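Local coordinates for protein Moesin/ezrin/radixin homolog 2 (Drosophila melanogaster, PDB 7EDR) that probably binds membrane-associated and signalling partners through its FERM domain, being the fly Merlin and a member of the ezrin-radixin-moesin family, at residues V92-L96 and M192-K196; K86-E90 and L293-R298; H134-G138 and R187-E191. All coordinates share one frame; numbering follows the deposited sequence.

Contact 1 of 3, residues V92-L96 and M192-K196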
ATOM      1  N   VAL C  92      13.581  -3.891  11.490  1.00 26.98           N
ATOM      2  CA  VAL C  92      14.544  -3.363  10.510  1.00 27.38           C
ATOM      3  C   VAL C  92      14.322  -3.964   9.126  1.00 24.70           C
ATOM      4  O   VAL C  92      14.328  -3.241   8.122  1.00 28.92           O
ATOM      5  CB  VAL C  92      16.009  -3.567  10.951  1.00 28.29           C
ATOM      6  CG1 VAL C  92      16.442  -2.476  11.912  1.00 25.58           C
ATOM      7  CG2 VAL C  92      16.256  -4.990  11.506  1.00 23.84           C
ATOM      8  N   SER C  93      14.120  -5.278   9.038  1.00 22.53           N
ATOM      9  CA  SER C  93      14.103  -5.887   7.708  1.00 30.65           C
ATOM     10  C   SER C  93      12.835  -5.563   6.925  1.00 28.52           C
ATOM     11  O   SER C  93      12.809  -5.759   5.708  1.00 32.94           O
ATOM     12  CB  SER C  93      14.318  -7.407   7.789  1.00 26.81           C
ATOM     13  OG  SER C  93      13.627  -7.985   8.875  1.00 32.27           O
ATOM     14  N   GLU C  94      11.797  -5.050   7.565  1.00 28.84           N
ATOM     15  CA  GLU C  94      10.637  -4.586   6.812  1.00 32.50           C
ATOM     16  C   GLU C  94      10.621  -3.074   6.609  1.00 31.12           C
ATOM     17  O   GLU C  94       9.850  -2.592   5.780  1.00 32.40           O
ATOM     18  CB  GLU C  94       9.332  -5.018   7.505  1.00 34.20           C
ATOM     19  CG  GLU C  94       9.017  -6.513   7.360  1.00 46.61           C
ATOM     20  CD  GLU C  94       8.608  -6.893   5.928  1.00 58.49           C
ATOM     21  OE1 GLU C  94       7.556  -6.396   5.454  1.00 61.21           O
ATOM     22  OE2 GLU C  94       9.345  -7.674   5.274  1.00 62.18           O
ATOM     23  N   GLU C  95      11.439  -2.318   7.327  1.00 27.42           N
ATOM     24  CA  GLU C  95      11.260  -0.879   7.363  1.00 28.35           C
ATOM     25  C   GLU C  95      12.463  -0.085   6.888  1.00 30.39           C
ATOM     26  O   GLU C  95      12.273   1.020   6.383  1.00 33.28           O
ATOM     27  CB  GLU C  95      10.881  -0.430   8.784  1.00 28.37           C
ATOM     28  CG  GLU C  95       9.548  -1.001   9.248  1.00 29.63           C
ATOM     29  CD  GLU C  95       9.328  -0.871  10.749  1.00 31.16           C
ATOM     30  OE1 GLU C  95       9.768   0.146  11.323  1.00 31.15           O
ATOM     31  OE2 GLU C  95       8.722  -1.794  11.355  1.00 32.77           O
ATOM     32  N   LEU C  96      13.688  -0.598   7.031  1.00 27.84           N
ATOM     33  CA  LEU C  96      14.869   0.132   6.567  1.00 29.89           C
ATOM     34  C   LEU C  96      15.035  -0.102   5.064  1.00 32.11           C
ATOM     35  O   LEU C  96      15.308  -1.223   4.624  1.00 34.66           O
ATOM     36  CB  LEU C  96      16.105  -0.295   7.352  1.00 29.26           C
ATOM     37  CG  LEU C  96      16.087   0.094   8.843  1.00 27.44           C
ATOM     38  CD1 LEU C  96      17.458  -0.079   9.489  1.00 21.90           C
ATOM     39  CD2 LEU C  96      15.571   1.519   9.077  1.00 21.59           C
ATOM     40  N   MET C 192      22.365  -6.323   7.875  1.00 29.03           N
ATOM     41  CA  MET C 192      20.964  -6.502   8.220  1.00 31.10           C
ATOM     42  C   MET C 192      20.771  -7.672   9.187  1.00 33.71           C
ATOM     43  O   MET C 192      19.953  -7.581  10.120  1.00 31.95           O
ATOM     44  CB  MET C 192      20.130  -6.673   6.959  1.00 32.47           C
ATOM     45  CG  MET C 192      18.621  -6.789   7.235  1.00 42.43           C
ATOM     46  SD  MET C 192      17.823  -5.307   7.950  1.00 41.94           S
ATOM     47  CE  MET C 192      18.346  -4.045   6.813  1.00 34.86           C
ATOM     48  N   GLU C 193      21.531  -8.764   9.009  1.00 29.67           N
ATOM     49  CA  GLU C 193      21.426  -9.900   9.929  1.00 29.49           C
ATOM     50  C   GLU C 193      21.852  -9.508  11.337  1.00 26.11           C
ATOM     51  O   GLU C 193      21.242  -9.936  12.318  1.00 26.35           O
ATOM     52  CB  GLU C 193      22.276 -11.080   9.445  1.00 31.87           C
ATOM     53  CG  GLU C 193      21.789 -11.734   8.160  1.00 39.22           C
ATOM     54  CD  GLU C 193      20.364 -12.272   8.279  1.00 43.68           C
ATOM     55  OE1 GLU C 193      20.071 -12.952   9.292  1.00 39.97           O
ATOM     56  OE2 GLU C 193      19.542 -12.006   7.367  1.00 40.23           O
ATOM     57  N   TYR C 194      22.921  -8.718  11.449  1.00 25.53           N
ATOM     58  CA  TYR C 194      23.343  -8.196  12.739  1.00 21.53           C
ATOM     59  C   TYR C 194      22.216  -7.394  13.396  1.00 23.27           C
ATOM     60  O   TYR C 194      21.920  -7.577  14.581  1.00 22.13           O
ATOM     61  CB  TYR C 194      24.601  -7.343  12.542  1.00 20.67           C
ATOM     62  CG  TYR C 194      25.236  -6.804  13.801  1.00 20.59           C
ATOM     63  CD1 TYR C 194      24.620  -5.818  14.553  1.00 20.02           C
ATOM     64  CD2 TYR C 194      26.479  -7.260  14.218  1.00 22.74           C
ATOM     65  CE1 TYR C 194      25.204  -5.328  15.699  1.00 22.53           C
ATOM     66  CE2 TYR C 194      27.072  -6.774  15.363  1.00 22.06           C
ATOM     67  CZ  TYR C 194      26.432  -5.815  16.099  1.00 22.29           C
ATOM     68  OH  TYR C 194      27.019  -5.336  17.240  1.00 25.88           O
ATOM     69  N   LEU C 195      21.571  -6.499  12.638  1.00 19.42           N
ATOM     70  CA  LEU C 195      20.483  -5.714  13.208  1.00 23.23           C
ATOM     71  C   LEU C 195      19.314  -6.606  13.626  1.00 22.56           C
ATOM     72  O   LEU C 195      18.721  -6.402  14.692  1.00 22.03           O
ATOM     73  CB  LEU C 195      20.023  -4.641  12.221  1.00 22.60           C
ATOM     74  CG  LEU C 195      21.049  -3.531  12.040  1.00 26.05           C
ATOM     75  CD1 LEU C 195      20.753  -2.666  10.802  1.00 22.81           C
ATOM     76  CD2 LEU C 195      21.123  -2.674  13.300  1.00 20.52           C
ATOM     77  N   LYS C 196      18.983  -7.621  12.817  1.00 23.23           N
ATOM     78  CA  LYS C 196      17.882  -8.515  13.178  1.00 24.38           C
ATOM     79  C   LYS C 196      18.098  -9.185  14.533  1.00 24.94           C
ATOM     80  O   LYS C 196      17.130  -9.468  15.247  1.00 27.43           O
ATOM     81  CB  LYS C 196      17.681  -9.564  12.093  1.00 24.38           C
ATOM     82  CG  LYS C 196      16.707  -9.113  11.018  1.00 32.11           C
ATOM     83  CD  LYS C 196      16.337 -10.255  10.090  1.00 38.14           C
ATOM     84  CE  LYS C 196      17.247 -10.280   8.885  1.00 41.15           C
ATOM     85  NZ  LYS C 196      16.871 -11.387   7.982  1.00 45.17           N
TER
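Val92 pushes its branched side chain against helix 187-198, where Met192, Leu195 and the stem of Lys196 receive it. Its CB already lies 3.9 Å from Met192 SD, so contact starts at the root of the side chain. Beyond it the two methyls part. CG1 stands anti to the carbonyl carbon (chi1 -82°) and runs beside Leu195 CB. CG2, set between the backbone N and the carbonyl carbon, makes more contacts: it lies 3.9 Å from Leu195 CB, equally near the methionine sulfur, and 4.0 Å from Lys196 N. A compact, branched residue suits this place between successive turns. The Val92 side chain runs counter to that of Met192 and crosses that of Leu195 nearly perpendicularly.

Met192, bent at both chi2 and chi3, turns its thioether towards helix 92-95, and SD comes 3.8 Å from Ser93 CA. Beyond the sulfur, CE reaches Leu96 CB at 4.4 Å, and the flexible methionine thus spans Ser93 in the helix and Leu96 just beyond its end. The small, partly exposed Ser93 lets the aliphatic part of Lys196 pass, with OG 3.7 Å from Lys196 CD. Within its own helix Lys196 NZ forms a salt bridge to Glu193 OE2 at 2.8 Å, met on the syn side but 33° out of the carboxylate plane. Between the two segments there is packing and no hydrogen bond.

Helix 99-114 closes the neighbourhood in this helical FERM lobe, with Phe105 against Leu96 and Gln102 against Met192. Gln199, just past helix 187-198, accepts a hydrogen bond from Val92 N, while an aromatic side chain of another protein chain packs on Lys196.

Contact 2 of 3, residues K86-E90 and L293-R298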
ATOM      1  N   LYS C  86      17.788   8.942  16.217  1.00 24.40           N
ATOM      2  CA  LYS C  86      17.059   9.287  17.430  1.00 26.45           C
ATOM      3  C   LYS C  86      15.873   8.353  17.655  1.00 25.72           C
ATOM      4  O   LYS C  86      15.443   8.154  18.807  1.00 21.25           O
ATOM      5  CB  LYS C  86      16.600  10.748  17.346  1.00 22.11           C
ATOM      6  CG  LYS C  86      15.846  11.277  18.549  1.00 21.37           C
ATOM      7  CD  LYS C  86      15.568  12.756  18.337  1.00 25.97           C
ATOM      8  CE  LYS C  86      14.890  13.371  19.535  1.00 24.33           C
ATOM      9  NZ  LYS C  86      14.583  14.797  19.252  1.00 30.60           N
ATOM     10  N   PHE C  87      15.364   7.767  16.570  1.00 19.87           N
ATOM     11  CA  PHE C  87      14.227   6.862  16.588  1.00 21.81           C
ATOM     12  C   PHE C  87      14.613   5.578  15.873  1.00 21.24           C
ATOM     13  O   PHE C  87      15.446   5.583  14.953  1.00 19.56           O
ATOM     14  CB  PHE C  87      12.991   7.496  15.920  1.00 21.20           C
ATOM     15  CG  PHE C  87      12.654   8.840  16.474  1.00 23.46           C
ATOM     16  CD1 PHE C  87      13.004   9.992  15.786  1.00 19.06           C
ATOM     17  CD2 PHE C  87      12.020   8.956  17.718  1.00 21.69           C
ATOM     18  CE1 PHE C  87      12.714  11.268  16.314  1.00 21.62           C
ATOM     19  CE2 PHE C  87      11.723  10.224  18.261  1.00 22.38           C
ATOM     20  CZ  PHE C  87      12.071  11.382  17.553  1.00 25.39           C
ATOM     21  N   PHE C  88      14.002   4.479  16.308  1.00 16.55           N
ATOM     22  CA  PHE C  88      14.331   3.168  15.782  1.00 21.15           C
ATOM     23  C   PHE C  88      13.101   2.523  15.171  1.00 20.68           C
ATOM     24  O   PHE C  88      12.001   2.631  15.727  1.00 20.89           O
ATOM     25  CB  PHE C  88      14.870   2.239  16.871  1.00 19.58           C
ATOM     26  CG  PHE C  88      16.136   2.699  17.475  1.00 21.65           C
ATOM     27  CD1 PHE C  88      16.144   3.731  18.390  1.00 18.93           C
ATOM     28  CD2 PHE C  88      17.335   2.084  17.142  1.00 21.18           C
ATOM     29  CE1 PHE C  88      17.335   4.147  18.961  1.00 24.69           C
ATOM     30  CE2 PHE C  88      18.519   2.497  17.707  1.00 18.23           C
ATOM     31  CZ  PHE C  88      18.529   3.520  18.617  1.00 18.68           C
ATOM     32  N   PRO C  89      13.259   1.824  14.056  1.00 20.23           N
ATOM     33  CA  PRO C  89      12.126   1.114  13.460  1.00 21.00           C
ATOM     34  C   PRO C  89      11.654  -0.011  14.371  1.00 26.12           C
ATOM     35  O   PRO C  89      12.339  -0.411  15.322  1.00 21.65           O
ATOM     36  CB  PRO C  89      12.704   0.571  12.149  1.00 24.48           C
ATOM     37  CG  PRO C  89      14.187   0.398  12.456  1.00 23.71           C
ATOM     38  CD  PRO C  89      14.538   1.538  13.379  1.00 19.74           C
ATOM     39  N   GLU C  90      10.446  -0.516  14.089  1.00 29.57           N
ATOM     40  CA  GLU C  90       9.963  -1.656  14.863  1.00 26.33           C
ATOM     41  C   GLU C  90      10.474  -2.974  14.303  1.00 23.74           C
ATOM     42  O   GLU C  90      10.699  -3.912  15.069  1.00 28.24           O
ATOM     43  CB  GLU C  90       8.439  -1.661  14.931  1.00 23.33           C
ATOM     44  CG  GLU C  90       7.858  -0.539  15.755  1.00 23.21           C
ATOM     45  CD  GLU C  90       6.331  -0.556  15.756  1.00 26.91           C
ATOM     46  OE1 GLU C  90       5.761  -1.662  15.937  1.00 29.96           O
ATOM     47  OE2 GLU C  90       5.699   0.522  15.579  1.00 22.29           O
ATOM     48  N   LEU C 293       5.885   8.389  14.362  1.00 19.27           N
ATOM     49  CA  LEU C 293       6.330   7.321  13.475  1.00 19.69           C
ATOM     50  C   LEU C 293       5.506   6.076  13.681  1.00 20.53           C
ATOM     51  O   LEU C 293       5.322   5.302  12.737  1.00 20.56           O
ATOM     52  CB  LEU C 293       7.810   6.994  13.682  1.00 15.81           C
ATOM     53  CG  LEU C 293       8.734   8.109  13.229  1.00 19.90           C
ATOM     54  CD1 LEU C 293      10.154   7.847  13.636  1.00 19.95           C
ATOM     55  CD2 LEU C 293       8.645   8.228  11.736  1.00 24.56           C
ATOM     56  N   TYR C 294       5.015   5.868  14.907  1.00 18.43           N
ATOM     57  CA  TYR C 294       4.159   4.721  15.180  1.00 20.27           C
ATOM     58  C   TYR C 294       2.955   4.703  14.236  1.00 19.25           C
ATOM     59  O   TYR C 294       2.626   3.662  13.652  1.00 17.78           O
ATOM     60  CB  TYR C 294       3.715   4.746  16.651  1.00 18.55           C
ATOM     61  CG  TYR C 294       2.909   3.542  17.071  1.00 19.63           C
ATOM     62  CD1 TYR C 294       1.519   3.516  16.927  1.00 19.73           C
ATOM     63  CD2 TYR C 294       3.542   2.411  17.597  1.00 22.78           C
ATOM     64  CE1 TYR C 294       0.774   2.399  17.304  1.00 20.99           C
ATOM     65  CE2 TYR C 294       2.813   1.290  17.978  1.00 20.55           C
ATOM     66  CZ  TYR C 294       1.429   1.284  17.831  1.00 23.60           C
ATOM     67  OH  TYR C 294       0.717   0.160  18.214  1.00 25.24           O
ATOM     68  N   MET C 295       2.298   5.856  14.062  1.00 18.18           N
ATOM     69  CA  MET C 295       1.162   5.947  13.150  1.00 20.88           C
ATOM     70  C   MET C 295       1.601   5.945  11.690  1.00 22.07           C
ATOM     71  O   MET C 295       0.941   5.323  10.853  1.00 19.19           O
ATOM     72  CB  MET C 295       0.348   7.202  13.445  1.00 21.83           C
ATOM     73  CG  MET C 295      -0.256   7.238  14.833  1.00 26.47           C
ATOM     74  SD  MET C 295      -1.449   5.904  15.093  1.00 26.78           S
ATOM     75  CE  MET C 295      -2.114   6.448  16.672  1.00 27.56           C
ATOM     76  N   ARG C 296       2.694   6.646  11.366  1.00 20.25           N
ATOM     77  CA  ARG C 296       3.155   6.712   9.981  1.00 23.20           C
ATOM     78  C   ARG C 296       3.605   5.341   9.483  1.00 25.39           C
ATOM     79  O   ARG C 296       3.328   4.964   8.340  1.00 24.53           O
ATOM     80  CB  ARG C 296       4.292   7.731   9.852  1.00 24.83           C
ATOM     81  CG  ARG C 296       3.847   9.183   9.976  1.00 25.53           C
ATOM     82  CD  ARG C 296       5.031  10.107   9.907  1.00 31.11           C
ATOM     83  NE  ARG C 296       5.773   9.922   8.651  1.00 35.45           N
ATOM     84  CZ  ARG C 296       6.856  10.615   8.306  1.00 28.86           C
ATOM     85  NH1 ARG C 296       7.332  11.542   9.123  1.00 25.20           N
ATOM     86  NH2 ARG C 296       7.460  10.373   7.147  1.00 30.86           N
ATOM     87  N   ARG C 297       4.300   4.591  10.333  1.00 20.50           N
ATOM     88  CA  ARG C 297       4.702   3.224  10.015  1.00 23.27           C
ATOM     89  C   ARG C 297       3.509   2.380   9.562  1.00 24.68           C
ATOM     90  O   ARG C 297       3.636   1.521   8.678  1.00 24.35           O
ATOM     91  CB  ARG C 297       5.373   2.630  11.268  1.00 21.68           C
ATOM     92  CG  ARG C 297       5.860   1.225  11.222  1.00 24.64           C
ATOM     93  CD  ARG C 297       6.661   0.940  12.508  1.00 23.41           C
ATOM     94  NE  ARG C 297       7.786   1.859  12.603  1.00 24.89           N
ATOM     95  CZ  ARG C 297       8.008   2.721  13.591  1.00 24.11           C
ATOM     96  NH1 ARG C 297       7.204   2.789  14.645  1.00 19.07           N
ATOM     97  NH2 ARG C 297       9.073   3.516  13.523  1.00 25.40           N
ATOM     98  N   ARG C 298       2.338   2.609  10.156  1.00 22.67           N
ATOM     99  CA  ARG C 298       1.139   1.841   9.830  1.00 27.61           C
ATOM    100  C   ARG C 298       0.357   2.398   8.644  1.00 24.58           C
ATOM    101  O   ARG C 298      -0.669   1.819   8.276  1.00 24.38           O
ATOM    102  CB  ARG C 298       0.244   1.735  11.068  1.00 19.37           C
ATOM    103  CG  ARG C 298       1.003   1.066  12.153  1.00 20.65           C
ATOM    104  CD  ARG C 298       0.425   1.129  13.528  1.00 19.40           C
ATOM    105  NE  ARG C 298       0.966   0.012  14.301  1.00 19.46           N
ATOM    106  CZ  ARG C 298       2.214  -0.052  14.770  1.00 25.89           C
ATOM    107  NH1 ARG C 298       3.073   0.951  14.563  1.00 22.84           N
ATOM    108  NH2 ARG C 298       2.615  -1.123  15.455  1.00 23.70           N
TER
HETATM  109  O   HOH W   1      10.531   4.895  15.417  1.00 18.31           O
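Glu90, its CG anti to the carbonyl carbon (chi1 -69°) and its chain extended beyond, carries its carboxylate to two arginines at the end of helix 277-297, forming a salt-bridge network. Arg298 grips it end-on: NH1 meets OE2 at 2.8 Å in a nearly straight bond (172°), while NH2 reaches OE1 at 3.2 Å, and the two flat groups are nearly coplanar. Arg297 comes at a steeper tilt, its plane 69° from the carboxylate, and gives NH1 to the anti lone pair of OE2 at 2.9 Å. OE2 thus accepts from both arginines, which probably favours the ionised carboxylate. Glu90 CG lies over one face of the Arg297 guanidinium, and a water bridges Arg297 NH2 (2.8 Å) to Phe88 O. Tyr294 steadies Arg298: its ring lies against one face of the guanidinium, NH1 standing 3.3 Å above the ring plane over its centre, and its O accepts from the same NH1.

Leu293 supplies the apolar part, its CD1 resting 3.7 Å from Phe87 CB, suited to this buried side of the helix. Residues 86-90 form the loop between strand 78-85 of the ubiquitin-like lobe and helix 92-95, whose Glu95 salt-bridges Arg297 NE; Phe105 of helix 99-114 packs against Pro89.

Contact 3 of 3, residues H134-G138 and R187-E191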
ATOM      1  N   HIS C 134      32.703 -10.509   9.339  1.00 29.19           N
ATOM      2  CA  HIS C 134      32.233 -10.689   7.965  1.00 30.94           C
ATOM      3  C   HIS C 134      31.911  -9.352   7.296  1.00 33.85           C
ATOM      4  O   HIS C 134      32.136  -9.194   6.092  1.00 34.00           O
ATOM      5  CB  HIS C 134      31.011 -11.600   7.992  1.00 28.36           C
ATOM      6  CG  HIS C 134      30.543 -12.084   6.654  1.00 33.36           C
ATOM      7  ND1 HIS C 134      30.470 -11.273   5.539  1.00 34.84           N
ATOM      8  CD2 HIS C 134      30.044 -13.287   6.275  1.00 34.19           C
ATOM      9  CE1 HIS C 134      29.975 -11.964   4.526  1.00 35.67           C
ATOM     10  NE2 HIS C 134      29.716 -13.190   4.943  1.00 36.61           N
ATOM     11  N   VAL C 135      31.387  -8.380   8.049  1.00 29.69           N
ATOM     12  CA  VAL C 135      31.107  -7.076   7.458  1.00 36.04           C
ATOM     13  C   VAL C 135      32.403  -6.371   7.067  1.00 40.93           C
ATOM     14  O   VAL C 135      32.484  -5.722   6.014  1.00 42.53           O
ATOM     15  CB  VAL C 135      30.260  -6.214   8.413  1.00 32.09           C
ATOM     16  CG1 VAL C 135      30.427  -4.749   8.080  1.00 22.72           C
ATOM     17  CG2 VAL C 135      28.796  -6.609   8.328  1.00 30.75           C
ATOM     18  N   GLN C 136      33.445  -6.503   7.888  1.00 38.06           N
ATOM     19  CA  GLN C 136      34.662  -5.750   7.610  1.00 41.31           C
ATOM     20  C   GLN C 136      35.551  -6.418   6.564  1.00 45.27           C
ATOM     21  O   GLN C 136      36.226  -5.717   5.807  1.00 48.17           O
ATOM     22  CB  GLN C 136      35.450  -5.533   8.897  1.00 41.50           C
ATOM     23  CG  GLN C 136      36.708  -4.720   8.708  1.00 48.51           C
ATOM     24  CD  GLN C 136      37.510  -4.605   9.987  1.00 53.77           C
ATOM     25  OE1 GLN C 136      36.994  -4.835  11.085  1.00 57.20           O
ATOM     26  NE2 GLN C 136      38.783  -4.251   9.852  1.00 55.85           N
ATOM     27  N   TYR C 137      35.573  -7.751   6.499  1.00 39.34           N
ATOM     28  CA  TYR C 137      36.535  -8.461   5.670  1.00 37.67           C
ATOM     29  C   TYR C 137      35.910  -9.288   4.560  1.00 40.54           C
ATOM     30  O   TYR C 137      36.654  -9.914   3.799  1.00 42.42           O
ATOM     31  CB  TYR C 137      37.410  -9.391   6.526  1.00 40.14           C
ATOM     32  CG  TYR C 137      38.281  -8.662   7.508  1.00 43.49           C
ATOM     33  CD1 TYR C 137      39.402  -7.958   7.083  1.00 48.04           C
ATOM     34  CD2 TYR C 137      37.984  -8.662   8.863  1.00 48.11           C
ATOM     35  CE1 TYR C 137      40.207  -7.269   7.985  1.00 51.84           C
ATOM     36  CE2 TYR C 137      38.789  -7.977   9.774  1.00 55.50           C
ATOM     37  CZ  TYR C 137      39.896  -7.282   9.327  1.00 52.71           C
ATOM     38  OH  TYR C 137      40.685  -6.602  10.222  1.00 52.85           O
ATOM     39  N   GLY C 138      34.585  -9.332   4.450  1.00 39.99           N
ATOM     40  CA  GLY C 138      33.938 -10.155   3.454  1.00 34.54           C
ATOM     41  C   GLY C 138      33.785 -11.573   3.949  1.00 36.37           C
ATOM     42  O   GLY C 138      34.205 -11.905   5.064  1.00 37.84           O
ATOM     43  N   ARG C 187      28.130  -7.834   2.314  1.00 42.49           N
ATOM     44  CA  ARG C 187      28.358  -7.150   3.574  1.00 45.59           C
ATOM     45  C   ARG C 187      27.087  -6.458   4.052  1.00 43.43           C
ATOM     46  O   ARG C 187      26.739  -6.550   5.238  1.00 38.22           O
ATOM     47  CB  ARG C 187      29.534  -6.191   3.429  1.00 46.26           C
ATOM     48  CG  ARG C 187      30.893  -6.937   3.355  1.00 42.89           C
ATOM     49  CD  ARG C 187      31.826  -6.234   2.376  1.00 51.95           C
ATOM     50  NE  ARG C 187      33.220  -6.160   2.818  1.00 48.88           N
ATOM     51  CZ  ARG C 187      34.230  -6.774   2.205  1.00 53.11           C
ATOM     52  NH1 ARG C 187      34.002  -7.524   1.122  1.00 43.04           N
ATOM     53  NH2 ARG C 187      35.472  -6.641   2.675  1.00 51.57           N
ATOM     54  N   ASP C 188      26.342  -5.825   3.138  1.00 40.65           N
ATOM     55  CA  ASP C 188      25.110  -5.163   3.556  1.00 42.01           C
ATOM     56  C   ASP C 188      24.058  -6.178   4.002  1.00 41.76           C
ATOM     57  O   ASP C 188      23.232  -5.868   4.869  1.00 41.05           O
ATOM     58  CB  ASP C 188      24.569  -4.239   2.445  1.00 45.23           C
ATOM     59  CG  ASP C 188      23.765  -4.981   1.370  1.00 55.16           C
ATOM     60  OD1 ASP C 188      22.550  -5.230   1.571  1.00 55.56           O
ATOM     61  OD2 ASP C 188      24.344  -5.296   0.305  1.00 56.26           O
ATOM     62  N   GLU C 189      24.084  -7.397   3.459  1.00 36.54           N
ATOM     63  CA  GLU C 189      23.191  -8.428   3.977  1.00 36.54           C
ATOM     64  C   GLU C 189      23.562  -8.825   5.398  1.00 36.84           C
ATOM     65  O   GLU C 189      22.681  -9.088   6.228  1.00 37.45           O
ATOM     66  CB  GLU C 189      23.210  -9.654   3.073  1.00 41.74           C
ATOM     67  CG  GLU C 189      22.334  -9.493   1.849  1.00 49.72           C
ATOM     68  CD  GLU C 189      22.693 -10.460   0.746  1.00 55.52           C
ATOM     69  OE1 GLU C 189      23.538 -11.352   0.985  1.00 54.03           O
ATOM     70  OE2 GLU C 189      22.128 -10.324  -0.362  1.00 64.38           O
ATOM     71  N   VAL C 190      24.861  -8.898   5.693  1.00 35.25           N
ATOM     72  CA  VAL C 190      25.274  -9.288   7.032  1.00 31.83           C
ATOM     73  C   VAL C 190      25.003  -8.160   8.022  1.00 29.23           C
ATOM     74  O   VAL C 190      24.645  -8.424   9.176  1.00 28.59           O
ATOM     75  CB  VAL C 190      26.751  -9.731   7.024  1.00 39.97           C
ATOM     76  CG1 VAL C 190      27.321  -9.821   8.454  1.00 31.93           C
ATOM     77  CG2 VAL C 190      26.889 -11.072   6.286  1.00 37.70           C
ATOM     78  N   GLU C 191      25.127  -6.895   7.591  1.00 31.81           N
ATOM     79  CA  GLU C 191      24.680  -5.789   8.433  1.00 28.37           C
ATOM     80  C   GLU C 191      23.225  -5.986   8.838  1.00 29.47           C
ATOM     81  O   GLU C 191      22.880  -5.904  10.025  1.00 25.62           O
ATOM     82  CB  GLU C 191      24.870  -4.450   7.720  1.00 28.02           C
ATOM     83  CG  GLU C 191      26.313  -3.905   7.722  1.00 32.47           C
ATOM     84  CD  GLU C 191      26.442  -2.545   7.019  1.00 35.92           C
ATOM     85  OE1 GLU C 191      25.474  -2.131   6.335  1.00 40.29           O
ATOM     86  OE2 GLU C 191      27.501  -1.876   7.156  1.00 32.14           O
TER
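Apolar contact begins at Val190, whose methyls divide mainly between His134 and Val135. CG2 sits over the face of the His134 ring, 3.6 Å from its centroid and only 6° off the normal, a CH-pi contact. The imidazole, its CG anti to the backbone N (chi1 -170°), offers a flat surface for one methyl. The other, CG1, touches Val135 CG2 at 3.5 Å, the two side chains running alongside each other in opposite senses. Glu191 adds its stem, CG lying 3.7 Å from Val135 CG2, while OE2 hydrogen-bonds His103 ND1.

In this helical central lobe of the FERM domain, the start of helix 187-198 is set against the last turn of helix 122-137, and Phe106 of helix 99-114 packs on Val135 and Glu191.

The polar contacts come from Arg187, long enough to reach round that helix end. NE makes a weak bond of 3.3 Å to Val135 O, and NH2 another of 3.4 Å to Gln136 O, near the C-terminus, where the helix dipole would be expected to suit a positive group. One guanidinium face lies over the Tyr137-Gly138 peptide. Gly138, first after the helix, takes a positive phi (84°), easy for a residue without CB; its N bonds to His134 O.

Overall arrangement
Along the chain the contacts are nested: contact 3 lies inside the loop closed by contact 1, which lies inside that of contact 2. Contacts 1 and 3 have centres about 13 Å apart and share helix 187-198 in the helical central FERM lobe, tying its successive turns to helices 92-95 and 122-137. Contact 2, centred about 14 Å from contact 1 and 26 Å from contact 3, joins the linker between the ubiquitin-like and central lobes to the final helix of the PH-like lobe. Glu95 probably also hydrogen-bonds the backbone of Glu90, and Leu96 packs on Pro89, so contacts 1 and 2 touch directly. The three contacts together run from inside one lobe to the junction of all three, consistent with the compact FERM cloverleaf.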